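Local coordinates for protein prophenoloxidase b (Marsupenaeus japonicus, PDB 3WKY) that is a type 3 copper prophenoloxidase, the precursor of an enzyme that probably hydroxylates monophenols and oxidises o-diphenols, at residues Trp200-His203 / Leu204-Tyr208. Residues are numbered along the deposited sequence; the frame is centred on the assembly and turned at random.
With CUO (Cu2-o2 cluster), chain J.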
ATOM      1  N   TRP A 200      16.474  37.299   1.375  1.00 17.03           N
ATOM      2  CA  TRP A 200      16.078  38.148   2.503  1.00 16.92           C
ATOM      3  C   TRP A 200      15.731  39.568   2.020  1.00 15.90           C
ATOM      4  O   TRP A 200      14.657  40.102   2.327  1.00 17.98           O
ATOM      5  CB  TRP A 200      17.226  38.151   3.514  1.00 17.83           C
ATOM      6  CG  TRP A 200      17.282  39.224   4.596  1.00 20.06           C
ATOM      7  CD1 TRP A 200      17.822  40.486   4.482  1.00 20.01           C
ATOM      8  CD2 TRP A 200      16.910  39.075   5.980  1.00 18.42           C
ATOM      9  NE1 TRP A 200      17.762  41.139   5.698  1.00 21.07           N
ATOM     10  CE2 TRP A 200      17.216  40.293   6.633  1.00 19.94           C
ATOM     11  CE3 TRP A 200      16.341  38.034   6.728  1.00 18.61           C
ATOM     12  CZ2 TRP A 200      16.954  40.504   7.991  1.00 18.32           C
ATOM     13  CZ3 TRP A 200      16.078  38.245   8.092  1.00 19.77           C
ATOM     14  CH2 TRP A 200      16.389  39.472   8.704  1.00 21.74           C
ATOM     15  N   HIS A 201      16.638  40.167   1.258  1.00 18.09           N
ATOM     16  CA  HIS A 201      16.391  41.509   0.735  1.00 16.42           C
ATOM     17  C   HIS A 201      15.134  41.597  -0.106  1.00 19.31           C
ATOM     18  O   HIS A 201      14.350  42.553   0.023  1.00 17.73           O
ATOM     19  CB  HIS A 201      17.603  42.021  -0.042  1.00 16.33           C
ATOM     20  CG  HIS A 201      18.670  42.572   0.848  1.00 19.44           C
ATOM     21  ND1 HIS A 201      18.631  43.865   1.336  1.00 23.04           N
ATOM     22  CD2 HIS A 201      19.795  42.012   1.353  1.00 22.79           C
ATOM     23  CE1 HIS A 201      19.689  44.074   2.100  1.00 21.29           C
ATOM     24  NE2 HIS A 201      20.410  42.968   2.131  1.00 24.41           N
ATOM     25  N   TRP A 202      14.928  40.606  -0.969  1.00 18.08           N
ATOM     26  CA  TRP A 202      13.753  40.653  -1.827  1.00 21.11           C
ATOM     27  C   TRP A 202      12.485  40.711  -0.990  1.00 20.47           C
ATOM     28  O   TRP A 202      11.574  41.506  -1.252  1.00 17.83           O
ATOM     29  CB  TRP A 202      13.702  39.481  -2.829  1.00 16.77           C
ATOM     30  CG  TRP A 202      12.625  39.745  -3.847  1.00 16.68           C
ATOM     31  CD1 TRP A 202      12.774  40.372  -5.064  1.00 17.46           C
ATOM     32  CD2 TRP A 202      11.227  39.491  -3.693  1.00 16.31           C
ATOM     33  NE1 TRP A 202      11.546  40.491  -5.683  1.00 16.65           N
ATOM     34  CE2 TRP A 202      10.582  39.957  -4.856  1.00 15.89           C
ATOM     35  CE3 TRP A 202      10.452  38.903  -2.679  1.00 17.64           C
ATOM     36  CZ2 TRP A 202       9.196  39.857  -5.037  1.00 15.58           C
ATOM     37  CZ3 TRP A 202       9.078  38.802  -2.860  1.00 18.86           C
ATOM     38  CH2 TRP A 202       8.465  39.272  -4.030  1.00 17.32           C
ATOM     39  N   HIS A 203      12.406  39.858   0.025  1.00 15.38           N
ATOM     40  CA  HIS A 203      11.187  39.790   0.799  1.00 16.01           C
ATOM     41  C   HIS A 203      11.010  40.949   1.761  1.00 18.25           C
ATOM     42  O   HIS A 203       9.900  41.207   2.212  1.00 18.66           O
ATOM     43  CB  HIS A 203      11.087  38.461   1.532  1.00 18.09           C
ATOM     44  CG  HIS A 203      10.647  37.351   0.640  1.00 14.78           C
ATOM     45  ND1 HIS A 203       9.333  37.182   0.267  1.00 18.89           N
ATOM     46  CD2 HIS A 203      11.350  36.375   0.022  1.00 17.41           C
ATOM     47  CE1 HIS A 203       9.240  36.137  -0.535  1.00 18.33           C
ATOM     48  NE2 HIS A 203      10.449  35.637  -0.699  1.00 17.25           N
ATOM     49  N   LEU A 204      12.097  41.635   2.075  1.00 18.14           N
ATOM     50  CA  LEU A 204      11.981  42.790   2.959  1.00 18.20           C
ATOM     51  C   LEU A 204      11.783  44.071   2.154  1.00 18.57           C
ATOM     52  O   LEU A 204      11.278  45.069   2.677  1.00 22.60           O
ATOM     53  CB  LEU A 204      13.165  42.858   3.925  1.00 18.38           C
ATOM     54  CG  LEU A 204      13.067  41.771   5.011  1.00 19.78           C
ATOM     55  CD1 LEU A 204      14.321  41.713   5.862  1.00 22.00           C
ATOM     56  CD2 LEU A 204      11.839  41.989   5.892  1.00 22.26           C
ATOM     57  N   SER A 205      12.156  44.030   0.873  1.00 18.09           N
ATOM     58  CA  SER A 205      11.837  45.116  -0.052  1.00 18.22           C
ATOM     59  C   SER A 205      10.399  44.988  -0.541  1.00 21.36           C
ATOM     60  O   SER A 205       9.708  45.987  -0.751  1.00 19.00           O
ATOM     61  CB  SER A 205      12.785  45.076  -1.247  1.00 19.03           C
ATOM     62  OG  SER A 205      12.553  46.173  -2.117  1.00 25.26           O
ATOM     63  N   ASN A 206       9.946  43.746  -0.717  1.00 17.18           N
ATOM     64  CA  ASN A 206       8.605  43.487  -1.239  1.00 17.05           C
ATOM     65  C   ASN A 206       7.780  42.558  -0.356  1.00 18.79           C
ATOM     66  O   ASN A 206       7.301  41.527  -0.833  1.00 18.21           O
ATOM     67  CB  ASN A 206       8.714  42.872  -2.628  1.00 17.25           C
ATOM     68  CG  ASN A 206       9.353  43.809  -3.605  1.00 23.05           C
ATOM     69  OD1 ASN A 206       8.750  44.809  -3.981  1.00 20.76           O
ATOM     70  ND2 ASN A 206      10.592  43.520  -3.997  1.00 19.76           N
ATOM     71  N   PRO A 207       7.591  42.926   0.921  1.00 20.06           N
ATOM     72  CA  PRO A 207       6.898  41.984   1.810  1.00 15.80           C
ATOM     73  C   PRO A 207       5.435  41.844   1.444  1.00 18.37           C
ATOM     74  O   PRO A 207       4.776  42.809   1.051  1.00 19.22           O
ATOM     75  CB  PRO A 207       7.049  42.631   3.192  1.00 22.11           C
ATOM     76  CG  PRO A 207       7.183  44.115   2.903  1.00 21.48           C
ATOM     77  CD  PRO A 207       7.936  44.193   1.604  1.00 18.47           C
ATOM     78  N   TYR A 208       4.921  40.626   1.577  1.00 18.90           N
ATOM     79  CA  TYR A 208       3.546  40.361   1.219  1.00 16.69           C
ATOM     80  C   TYR A 208       2.574  41.090   2.139  1.00 16.76           C
ATOM     81  O   TYR A 208       1.379  41.219   1.819  1.00 18.01           O
ATOM     82  CB  TYR A 208       3.294  38.851   1.226  1.00 14.14           C
ATOM     83  CG  TYR A 208       3.538  38.190   2.567  1.00 15.57           C
ATOM     84  CD1 TYR A 208       2.541  38.153   3.525  1.00 19.65           C
ATOM     85  CD2 TYR A 208       4.758  37.580   2.859  1.00 16.84           C
ATOM     86  CE1 TYR A 208       2.744  37.540   4.749  1.00 18.72           C
ATOM     87  CE2 TYR A 208       4.971  36.959   4.089  1.00 17.60           C
ATOM     88  CZ  TYR A 208       3.961  36.950   5.022  1.00 16.71           C
ATOM     89  OH  TYR A 208       4.143  36.337   6.252  1.00 20.35           O
TER
HETATM   90 CU1  CUO J 708      10.946  33.719  -1.827  1.00 26.47          CU
HETATM   91 CU2  CUO J 708       8.843  30.877  -1.141  1.00 20.77          CU
HETATM   92  O1  CUO J 708       9.323  32.801  -1.110  1.00 34.54           O
HETATM   93  O2  CUO J 708      10.599  31.971  -0.450  1.00 28.87           O
HETATM   94  O   HOH W   1       7.119  38.754   0.327  1.00 18.28           O
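Trp202 swings its indole away from its own backbone N (chi1 -169°), and the carboxamide of Asn206 turns from its carbonyl carbon (chi1 -63°), which brings the two together one turn apart at the C-terminal end of helix 193-205. CB of Asn206 sits over the six-membered ring of Trp202, 3.9 Å from its centroid, while ND2 reaches the same face nearer the rim, at 3.6 Å from NE1; the amide plane is turned 41° from the indole. Both nitrogens are satisfied elsewhere, Trp202 NE1 by the carbonyl of Phe618 and Asn206 ND2 by that of Cys619, a half-cystine. On another side of the helix CD1 of Leu204 lies over the five-membered ring of Trp200, 3.3 Å from CE2, in a CH-pi contact, and Tyr117 of helix 109-122 meets that indole edge-to-face. Helical bonds run from Leu204 N to Trp200 O, from Ser205 N to His201 O and from Asn206 N to Trp202 O, before Asn206 leaves helical geometry. This helix belongs to the four-helix core that carries the type 3 copper centre of the hemocyanin-like fold: NE2 of His203 binds copper CU1 at 2.3 Å, together with His199 one turn earlier and His226 of helix 218-239. CE3 of Trp202 rests 3.5 Å above the centre of the His203 imidazole. At the ring's edge, ND1 donates to a water 2.7 Å away, and this water in turn donates to Asn206 O, 3.0 Å off, which should help fix the rotation of the imidazole. NH1 of Arg218 is hydrogen-bonded to the same Asn206 carbonyl.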